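Long-range contacts in endoglucanase (PDB 2YIK), which probably hydrolyses internal beta-1,4-glucosidic bonds of cellulose, as a family 9 glycoside hydrolase of the cellulase system of Clostridium thermocellum: residues F50-M55 against N63-W68; K448-R453 against S465-V470; D460-S465 against R488-I493. All blocks are in the same frame, centred on the assembly; numbering follows the deposited sequence.

Contact 1: F50-M55 against N63-W68; sequences FYDANM and NSLLSW
Asp52, on the helix 49-54, grips an ST turn that begins at Ser64, where the chain leaves the short helix 60-63 near the start of the family 9 catalytic domain. The turn is defined by the hydroxyl of Ser64, whose OG accepts a hydrogen bond from Leu66 N at 3.2 Å. The same hydroxyl donates across the contact, Ser64 OG to Asp52 O at 3.1 Å, approaching from well above the carbonyl plane. One oxygen thus has both a donor and an acceptor, and the Asp52 carbonyl gains a partner. Ser64 OG reaches it because it lies anti to its own backbone N (chi1 170°), beside the carbonyl carbon.

The carboxylate of Asp52 takes the next amide: Leu65 N donates to Asp52 OD2 at 2.8 Å, meeting the anti lone pair of OD2, with an N-H...O angle of 159°. Two consecutive amides of the loop, those of Leu65 and Leu66, are therefore satisfied by side-chain oxygens. Arg69 NH1 bonds to the carbonyls of Ala53 and Met55, while Asn63 turns its ND2 back to Gly59 O.

Apolar packing flanks these bonds. Leu66 CD1 lies over the backbone of Ala53 and touches its methyl, and the Trp68 ring, stacked on Tyr469, reaches that methyl with CH2. On the other flank the extended chain of Met55 crosses Asn63 at about a right angle, and its SD lies 3.5 Å from Ser64 N.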
loop_
_atom_site.group_PDB
_atom_site.type_symbol
_atom_site.label_atom_id
_atom_site.label_comp_id
_atom_site.label_asym_id
_atom_site.label_seq_id
_atom_site.Cartn_x
_atom_site.Cartn_y
_atom_site.Cartn_z
ATOM N N PHE A 50 -3.896 -0.138 12.526
ATOM C CA PHE A 50 -2.472 -0.416 12.417
ATOM C C PHE A 50 -1.803 0.823 11.850
ATOM O O PHE A 50 -0.673 1.147 12.201
ATOM C CB PHE A 50 -2.174 -1.584 11.476
ATOM C CG PHE A 50 -0.697 -1.793 11.260
ATOM C CD1 PHE A 50 0.091 -2.354 12.257
ATOM C CD2 PHE A 50 -0.088 -1.395 10.070
ATOM C CE1 PHE A 50 1.467 -2.475 12.092
ATOM C CE2 PHE A 50 1.283 -1.510 9.896
ATOM C CZ PHE A 50 2.062 -2.067 10.901
ATOM N N TYR A 51 -2.507 1.519 10.970
ATOM C CA TYR A 51 -1.937 2.708 10.370
ATOM C C TYR A 51 -1.765 3.807 11.410
ATOM O O TYR A 51 -0.766 4.525 11.388
ATOM C CB TYR A 51 -2.796 3.139 9.182
ATOM C CG TYR A 51 -2.688 2.124 8.066
ATOM C CD1 TYR A 51 -1.493 1.967 7.359
ATOM C CD2 TYR A 51 -3.740 1.250 7.786
ATOM C CE1 TYR A 51 -1.344 0.956 6.404
ATOM C CE2 TYR A 51 -3.603 0.236 6.837
ATOM C CZ TYR A 51 -2.402 0.090 6.152
ATOM O OH TYR A 51 -2.245 -0.939 5.252
ATOM N N ASP A 52 -2.710 3.918 12.338
ATOM C CA ASP A 52 -2.588 4.925 13.386
ATOM C C ASP A 52 -1.340 4.639 14.215
ATOM O O ASP A 52 -0.671 5.562 14.684
ATOM C CB ASP A 52 -3.807 4.913 14.312
ATOM C CG ASP A 52 -5.088 5.270 13.593
ATOM O OD1 ASP A 52 -5.406 4.596 12.589
ATOM O OD2 ASP A 52 -5.776 6.220 14.033
ATOM N N ALA A 53 -1.026 3.356 14.389
ATOM C CA ALA A 53 0.132 2.956 15.177
ATOM C C ALA A 53 1.454 3.252 14.488
ATOM O O ALA A 53 2.494 3.299 15.144
ATOM C CB ALA A 53 0.045 1.472 15.521
ATOM N N ASN A 54 1.419 3.447 13.172
ATOM C CA ASN A 54 2.636 3.731 12.418
ATOM C C ASN A 54 2.768 5.162 11.906
ATOM O O ASN A 54 3.709 5.467 11.176
ATOM C CB ASN A 54 2.788 2.771 11.224
ATOM C CG ASN A 54 3.356 1.412 11.620
ATOM O OD1 ASN A 54 4.036 0.753 10.827
ATOM N ND2 ASN A 54 3.064 0.983 12.836
ATOM N N MET A 55 1.835 6.039 12.264
ATOM C CA MET A 55 1.932 7.429 11.823
ATOM C C MET A 55 3.245 8.039 12.322
ATOM O O MET A 55 3.678 7.795 13.444
ATOM C CB MET A 55 0.735 8.235 12.317
ATOM C CG MET A 55 -0.540 7.863 11.580
ATOM S SD MET A 55 -1.981 8.807 12.094
ATOM C CE MET A 55 -3.104 8.441 10.735
ATOM N N ASN A 63 -3.503 13.280 14.184
ATOM C CA ASN A 63 -4.118 12.319 13.274
ATOM C C ASN A 63 -4.338 10.882 13.754
ATOM O O ASN A 63 -5.221 10.190 13.243
ATOM C CB ASN A 63 -3.319 12.306 11.973
ATOM C CG ASN A 63 -3.444 13.610 11.210
ATOM O OD1 ASN A 63 -4.390 13.810 10.444
ATOM N ND2 ASN A 63 -2.498 14.516 11.432
ATOM N N SER A 64 -3.543 10.428 14.715
ATOM C CA SER A 64 -3.679 9.064 15.230
ATOM C C SER A 64 -4.718 8.947 16.352
ATOM O O SER A 64 -4.808 9.816 17.224
ATOM C CB SER A 64 -2.320 8.564 15.724
ATOM O OG SER A 64 -2.451 7.348 16.429
ATOM N N LEU A 65 -5.509 7.874 16.324
ATOM C CA LEU A 65 -6.532 7.650 17.340
ATOM C C LEU A 65 -5.984 6.887 18.532
ATOM O O LEU A 65 -6.713 6.621 19.486
ATOM C CB LEU A 65 -7.709 6.868 16.759
ATOM C CG LEU A 65 -8.587 7.551 15.712
ATOM C CD1 LEU A 65 -9.424 6.503 15.011
ATOM C CD2 LEU A 65 -9.477 8.599 16.368
ATOM N N LEU A 66 -4.704 6.525 18.481
ATOM C CA LEU A 66 -4.092 5.780 19.581
ATOM C C LEU A 66 -3.383 6.731 20.542
ATOM O O LEU A 66 -2.421 7.409 20.166
ATOM C CB LEU A 66 -3.115 4.741 19.024
ATOM C CG LEU A 66 -3.764 3.713 18.090
ATOM C CD1 LEU A 66 -2.684 2.871 17.429
ATOM C CD2 LEU A 66 -4.748 2.839 18.879
ATOM N N SER A 67 -3.871 6.781 21.780
ATOM C CA SER A 67 -3.312 7.666 22.790
ATOM C C SER A 67 -1.844 7.403 23.086
ATOM O O SER A 67 -1.130 8.306 23.529
ATOM C CB SER A 67 -4.128 7.567 24.084
ATOM O OG SER A 67 -4.147 6.232 24.573
ATOM N N TRP A 68 -1.382 6.179 22.846
ATOM C CA TRP A 68 0.015 5.869 23.115
ATOM C C TRP A 68 0.976 6.244 21.986
ATOM O O TRP A 68 2.162 5.901 22.034
ATOM C CB TRP A 68 0.178 4.394 23.477
ATOM C CG TRP A 68 -0.516 3.455 22.558
ATOM C CD1 TRP A 68 -1.818 3.063 22.621
ATOM C CD2 TRP A 68 0.073 2.733 21.468
ATOM N NE1 TRP A 68 -2.081 2.136 21.639
ATOM C CE2 TRP A 68 -0.944 1.925 20.914
ATOM C CE3 TRP A 68 1.351 2.710 20.898
ATOM C CZ2 TRP A 68 -0.705 1.070 19.829
ATOM C CZ3 TRP A 68 1.586 1.862 19.819
ATOM C CH2 TRP A 68 0.558 1.061 19.289
#

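Contact 2: K448-R453 against S465-V470; sequences KYPHHR and SPHKYV
The rings of Tyr449 and His467 meet in an offset edge-to-face pair, the edge of the tyrosine turned toward the imidazole face, with centroids 5.6 Å apart and planes at 80°. Tyr449 CD2 makes the nearest approach between the rings, 4.1 Å from His467 CD2. Farther along the same edge, Tyr449 CE2 lies 3.5 Å from Ser465 O, near the ring plane, and also touches Pro466 CA. With CG beside the backbone N (chi1 -74°), His467 swings its ring across to the 448-453 segment. There Pro450 packs obliquely against the imidazole, CD lying 3.5 Å from His467 CE1, while Lys448 O sits above one face. The ring's NE2 is probably hydrogen-bonded to Thr489 OG1, from later in the same long connection.

Across the segments the backbones are joined through water: it donates to Lys448 O at 2.9 Å and accepts from His467 N at 2.8 Å. The same water lies over the rim of one Tyr449 face.

Beyond Pro450, His451, at the centre of an inverse gamma turn, points away from the 465-470 segment, and its ring is edge-to-face with Trp194. His451 is the predicted active-site histidine, and the arrangement is a loop-on-loop packing beside the probable catalytic site of a family 9 cellulase.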
loop_
_atom_site.group_PDB
_atom_site.type_symbol
_atom_site.label_atom_id
_atom_site.label_comp_id
_atom_site.label_asym_id
_atom_site.label_seq_id
_atom_site.Cartn_x
_atom_site.Cartn_y
_atom_site.Cartn_z
ATOM N N LYS A 448 -0.758 -12.019 20.357
ATOM C CA LYS A 448 -0.547 -10.916 21.286
ATOM C C LYS A 448 0.845 -10.308 21.306
ATOM O O LYS A 448 1.060 -9.297 21.964
ATOM C CB LYS A 448 -0.916 -11.382 22.701
ATOM C CG LYS A 448 -2.363 -11.823 22.822
ATOM C CD LYS A 448 -2.582 -12.738 24.015
ATOM C CE LYS A 448 -4.066 -13.024 24.227
ATOM N NZ LYS A 448 -4.701 -13.746 23.081
ATOM N N TYR A 449 1.782 -10.897 20.573
ATOM C CA TYR A 449 3.152 -10.387 20.572
ATOM C C TYR A 449 3.699 -9.957 19.213
ATOM O O TYR A 449 4.751 -10.445 18.785
ATOM C CB TYR A 449 4.080 -11.443 21.165
ATOM C CG TYR A 449 3.770 -11.783 22.598
ATOM C CD1 TYR A 449 2.771 -12.702 22.912
ATOM C CD2 TYR A 449 4.448 -11.158 23.645
ATOM C CE1 TYR A 449 2.449 -12.989 24.235
ATOM C CE2 TYR A 449 4.138 -11.437 24.972
ATOM C CZ TYR A 449 3.137 -12.352 25.259
ATOM O OH TYR A 449 2.817 -12.607 26.573
ATOM N N PRO A 450 3.011 -9.032 18.522
ATOM C CA PRO A 450 3.540 -8.617 17.217
ATOM C C PRO A 450 4.951 -8.019 17.285
ATOM O O PRO A 450 5.347 -7.428 18.297
ATOM C CB PRO A 450 2.488 -7.618 16.709
ATOM C CG PRO A 450 1.822 -7.113 17.985
ATOM C CD PRO A 450 1.728 -8.368 18.821
ATOM N N HIS A 451 5.709 -8.196 16.208
ATOM C CA HIS A 451 7.072 -7.671 16.105
ATOM C C HIS A 451 6.939 -6.184 15.777
ATOM O O HIS A 451 7.042 -5.774 14.619
ATOM C CB HIS A 451 7.814 -8.407 14.988
ATOM C CG HIS A 451 9.261 -8.044 14.879
ATOM N ND1 HIS A 451 9.751 -7.236 13.875
ATOM C CD2 HIS A 451 10.323 -8.388 15.641
ATOM C CE1 HIS A 451 11.056 -7.100 14.024
ATOM N NE2 HIS A 451 11.429 -7.788 15.087
ATOM N N HIS A 452 6.720 -5.378 16.810
ATOM C CA HIS A 452 6.500 -3.945 16.633
ATOM C C HIS A 452 7.088 -3.133 17.794
ATOM O O HIS A 452 6.692 -3.303 18.950
ATOM C CB HIS A 452 4.988 -3.719 16.540
ATOM C CG HIS A 452 4.581 -2.320 16.199
ATOM N ND1 HIS A 452 4.431 -1.883 14.901
ATOM C CD2 HIS A 452 4.219 -1.283 16.992
ATOM C CE1 HIS A 452 3.986 -0.637 14.909
ATOM N NE2 HIS A 452 3.849 -0.251 16.164
ATOM N N ARG A 453 8.025 -2.244 17.483
ATOM C CA ARG A 453 8.658 -1.418 18.507
ATOM C C ARG A 453 7.704 -0.647 19.426
ATOM O O ARG A 453 7.676 -0.904 20.629
ATOM C CB ARG A 453 9.651 -0.452 17.859
ATOM C CG ARG A 453 10.923 -1.134 17.392
ATOM C CD ARG A 453 11.802 -0.219 16.553
ATOM N NE ARG A 453 13.055 -0.880 16.190
ATOM C CZ ARG A 453 13.135 -1.967 15.432
ATOM N NH1 ARG A 453 12.032 -2.521 14.948
ATOM N NH2 ARG A 453 14.316 -2.502 15.156
ATOM N N SER A 465 8.142 -10.170 27.816
ATOM C CA SER A 465 7.032 -9.602 28.572
ATOM C C SER A 465 5.865 -9.183 27.690
ATOM O O SER A 465 6.033 -8.972 26.487
ATOM C CB SER A 465 7.512 -8.379 29.344
ATOM O OG SER A 465 8.758 -8.659 29.946
ATOM N N PRO A 466 4.664 -9.054 28.286
ATOM C CA PRO A 466 3.479 -8.644 27.534
ATOM C C PRO A 466 3.765 -7.263 26.954
ATOM O O PRO A 466 4.582 -6.510 27.492
ATOM C CB PRO A 466 2.387 -8.578 28.602
ATOM C CG PRO A 466 2.814 -9.607 29.601
ATOM C CD PRO A 466 4.316 -9.380 29.684
ATOM N N HIS A 467 3.097 -6.928 25.857
ATOM C CA HIS A 467 3.286 -5.622 25.248
ATOM C C HIS A 467 2.570 -4.601 26.111
ATOM O O HIS A 467 1.571 -4.913 26.751
ATOM C CB HIS A 467 2.716 -5.603 23.827
ATOM C CG HIS A 467 3.558 -6.341 22.835
ATOM N ND1 HIS A 467 3.336 -6.284 21.475
ATOM C CD2 HIS A 467 4.630 -7.150 23.004
ATOM C CE1 HIS A 467 4.233 -7.024 20.852
ATOM N NE2 HIS A 467 5.032 -7.563 21.759
ATOM N N LYS A 468 3.086 -3.381 26.138
ATOM C CA LYS A 468 2.470 -2.337 26.943
ATOM C C LYS A 468 1.176 -1.867 26.273
ATOM O O LYS A 468 0.215 -1.463 26.952
ATOM C CB LYS A 468 3.469 -1.179 27.126
ATOM C CG LYS A 468 2.978 -0.039 28.010
ATOM C CD LYS A 468 2.379 -0.555 29.318
ATOM C CE LYS A 468 1.360 0.438 29.894
ATOM N NZ LYS A 468 -0.020 -0.169 29.916
ATOM N N TYR A 469 1.131 -1.957 24.943
ATOM C CA TYR A 469 -0.041 -1.523 24.181
ATOM C C TYR A 469 -0.510 -2.545 23.153
ATOM O O TYR A 469 0.290 -3.274 22.571
ATOM C CB TYR A 469 0.280 -0.209 23.470
ATOM C CG TYR A 469 0.882 0.820 24.388
ATOM C CD1 TYR A 469 0.111 1.447 25.366
ATOM C CD2 TYR A 469 2.232 1.151 24.296
ATOM C CE1 TYR A 469 0.676 2.384 26.234
ATOM C CE2 TYR A 469 2.806 2.080 25.158
ATOM C CZ TYR A 469 2.025 2.694 26.122
ATOM O OH TYR A 469 2.599 3.616 26.974
ATOM N N VAL A 470 -1.817 -2.579 22.927
ATOM C CA VAL A 470 -2.412 -3.506 21.971
ATOM C C VAL A 470 -2.450 -2.891 20.570
ATOM O O VAL A 470 -3.121 -1.881 20.342
ATOM C CB VAL A 470 -3.851 -3.885 22.391
ATOM C CG1 VAL A 470 -4.437 -4.889 21.407
ATOM C CG2 VAL A 470 -3.845 -4.467 23.810
HETATM O O HOH W 1 1.361 -8.863 24.827
#

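Contact 3: D460-S465 against R488-I493; sequences DANDSS and RTNDYI
Arg488 and Asn490 reach across to Ala461, Asn462 and Ser464 where two type I beta turns, Asp460 to Asp463 and Arg488 to Asp491, face each other at the surface of the catalytic domain. The Arg488 side chain runs out from CB through CG and CD, bending at chi3 (61°) so that its guanidinium turns over its own turn. NE then donates to Asn490 OD1 at 3.2 Å, tilted from the carbonyl plane, a bond that ties the two side chains together. Beyond it CZ and NH1 come to Ser464 CB, with NH1 the closer at 3.5 Å. NH2, the other branch, lies 3.5 Å from Asn462 O, which approaches the guanidinium edge near its plane.

Deeper in the contact, Thr489, the probable partner of His467, lays CB and CG2 against Ala461 O. An Asx turn at Asp460, OD1 accepting from Asn462 N, lies within the first beta turn, and a second at Asp463 follows it: Asp463 OD1 accepts from Ser465 N, and also from Ser465 OG.

Two waters bridge the segments. One accepts from Asn490 N and donates to Ala461 O at 2.6 Å. The other donates to the carbonyls Asp463 O and Ser465 O and accepts from the hydroxyl Thr489 OG1 at 2.9 Å.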
loop_
_atom_site.group_PDB
_atom_site.type_symbol
_atom_site.label_atom_id
_atom_site.label_comp_id
_atom_site.label_asym_id
_atom_site.label_seq_id
_atom_site.Cartn_x
_atom_site.Cartn_y
_atom_site.Cartn_z
ATOM N N ASP A 460 13.788 -4.273 24.025
ATOM C CA ASP A 460 14.434 -5.378 23.318
ATOM C C ASP A 460 13.359 -6.327 22.795
ATOM O O ASP A 460 12.457 -6.712 23.543
ATOM C CB ASP A 460 15.336 -6.122 24.315
ATOM C CG ASP A 460 16.284 -7.102 23.652
ATOM O OD1 ASP A 460 15.926 -7.699 22.612
ATOM O OD2 ASP A 460 17.394 -7.293 24.193
ATOM N N ALA A 461 13.451 -6.711 21.524
ATOM C CA ALA A 461 12.470 -7.627 20.943
ATOM C C ALA A 461 12.524 -8.999 21.624
ATOM O O ALA A 461 11.527 -9.723 21.670
ATOM C CB ALA A 461 12.719 -7.788 19.444
ATOM N N ASN A 462 13.695 -9.350 22.150
ATOM C CA ASN A 462 13.886 -10.643 22.809
ATOM C C ASN A 462 13.238 -10.731 24.181
ATOM O O ASN A 462 13.095 -11.826 24.729
ATOM C CB ASN A 462 15.377 -10.949 22.937
ATOM C CG ASN A 462 16.031 -11.202 21.599
ATOM O OD1 ASN A 462 17.082 -10.635 21.296
ATOM N ND2 ASN A 462 15.415 -12.059 20.787
ATOM N N ASP A 463 12.861 -9.583 24.740
ATOM C CA ASP A 463 12.204 -9.538 26.045
ATOM C C ASP A 463 10.817 -10.150 25.846
ATOM O O ASP A 463 10.033 -9.675 25.020
ATOM C CB ASP A 463 12.086 -8.087 26.514
ATOM C CG ASP A 463 11.322 -7.947 27.814
ATOM O OD1 ASP A 463 10.657 -8.919 28.237
ATOM O OD2 ASP A 463 11.377 -6.852 28.411
ATOM N N SER A 464 10.502 -11.189 26.614
ATOM C CA SER A 464 9.226 -11.887 26.466
ATOM C C SER A 464 8.022 -11.354 27.228
ATOM O O SER A 464 6.975 -12.003 27.263
ATOM C CB SER A 464 9.412 -13.367 26.811
ATOM O OG SER A 464 9.990 -13.518 28.100
ATOM N N SER A 465 8.142 -10.170 27.816
ATOM C CA SER A 465 7.032 -9.602 28.572
ATOM C C SER A 465 5.865 -9.183 27.690
ATOM O O SER A 465 6.033 -8.972 26.487
ATOM C CB SER A 465 7.512 -8.379 29.344
ATOM O OG SER A 465 8.758 -8.659 29.946
ATOM N N ARG A 488 5.617 -14.636 19.398
ATOM C CA ARG A 488 6.631 -13.960 20.204
ATOM C C ARG A 488 7.068 -12.667 19.523
ATOM O O ARG A 488 7.121 -12.589 18.293
ATOM C CB ARG A 488 7.860 -14.851 20.395
ATOM C CG ARG A 488 7.702 -15.959 21.428
ATOM C CD ARG A 488 9.033 -16.685 21.601
ATOM N NE ARG A 488 10.077 -15.774 22.071
ATOM C CZ ARG A 488 10.235 -15.389 23.338
ATOM N NH1 ARG A 488 9.414 -15.844 24.281
ATOM N NH2 ARG A 488 11.210 -14.539 23.660
ATOM N N THR A 489 7.393 -11.657 20.321
ATOM C CA THR A 489 7.825 -10.376 19.789
ATOM C C THR A 489 9.045 -10.522 18.872
ATOM O O THR A 489 9.165 -9.810 17.870
ATOM C CB THR A 489 8.145 -9.393 20.939
ATOM O OG1 THR A 489 6.967 -9.187 21.731
ATOM C CG2 THR A 489 8.617 -8.049 20.388
ATOM N N ASN A 490 9.947 -11.450 19.186
ATOM C CA ASN A 490 11.129 -11.611 18.345
ATOM C C ASN A 490 10.965 -12.559 17.157
ATOM O O ASN A 490 11.941 -12.840 16.456
ATOM C CB ASN A 490 12.351 -12.027 19.185
ATOM C CG ASN A 490 12.183 -13.385 19.843
ATOM O OD1 ASN A 490 11.210 -14.096 19.595
ATOM N ND2 ASN A 490 13.146 -13.755 20.684
ATOM N N ASP A 491 9.749 -13.058 16.925
ATOM C CA ASP A 491 9.513 -13.924 15.767
ATOM C C ASP A 491 9.258 -12.942 14.628
ATOM O O ASP A 491 8.112 -12.569 14.356
ATOM C CB ASP A 491 8.280 -14.819 15.971
ATOM C CG ASP A 491 7.955 -15.656 14.739
ATOM O OD1 ASP A 491 8.756 -15.612 13.773
ATOM O OD2 ASP A 491 6.907 -16.355 14.731
ATOM N N TYR A 492 10.331 -12.520 13.964
ATOM C CA TYR A 492 10.207 -11.542 12.895
ATOM C C TYR A 492 9.674 -12.040 11.560
ATOM O O TYR A 492 9.477 -11.243 10.640
ATOM C CB TYR A 492 11.545 -10.830 12.670
ATOM C CG TYR A 492 12.664 -11.749 12.267
ATOM C CD1 TYR A 492 13.419 -12.432 13.224
ATOM C CD2 TYR A 492 12.948 -11.969 10.918
ATOM C CE1 TYR A 492 14.438 -13.319 12.840
ATOM C CE2 TYR A 492 13.952 -12.847 10.524
ATOM C CZ TYR A 492 14.694 -13.519 11.483
ATOM O OH TYR A 492 15.682 -14.396 11.071
ATOM N N ILE A 493 9.448 -13.341 11.427
ATOM C CA ILE A 493 8.911 -13.850 10.171
ATOM C C ILE A 493 7.398 -13.993 10.270
ATOM O O ILE A 493 6.640 -13.353 9.531
ATOM C CB ILE A 493 9.513 -15.226 9.803
ATOM C CG1 ILE A 493 10.989 -15.072 9.448
ATOM C CG2 ILE A 493 8.758 -15.831 8.619
ATOM C CD1 ILE A 493 11.227 -14.089 8.312
HETATM O O HOH W 2 10.237 -11.979 22.119
HETATM O O HOH W 3 7.484 -9.629 24.508
#

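How the contacts relate
Along the chain contact 1 closes first, near the N-terminal end of the family 9 domain; contacts 2 and 3 follow much later, in the loops between the helices 416-428 and 499-516. Their segments alternate there, and they share Ser465. Their centres lie about 8 Å apart, and a probable hydrogen bond between His467 and Thr489 joins them, so their segments form one cluster of loops, with the predicted active-site His451 beside 460-465 and 488-493. Contact 1 lies about 15 Å from contact 2, centre to centre, and meets it where Trp68 packs on Tyr469; contact 3, about 21 Å away, does not touch it. Contact 2 thus links the helix 49-54 region to the outer loops.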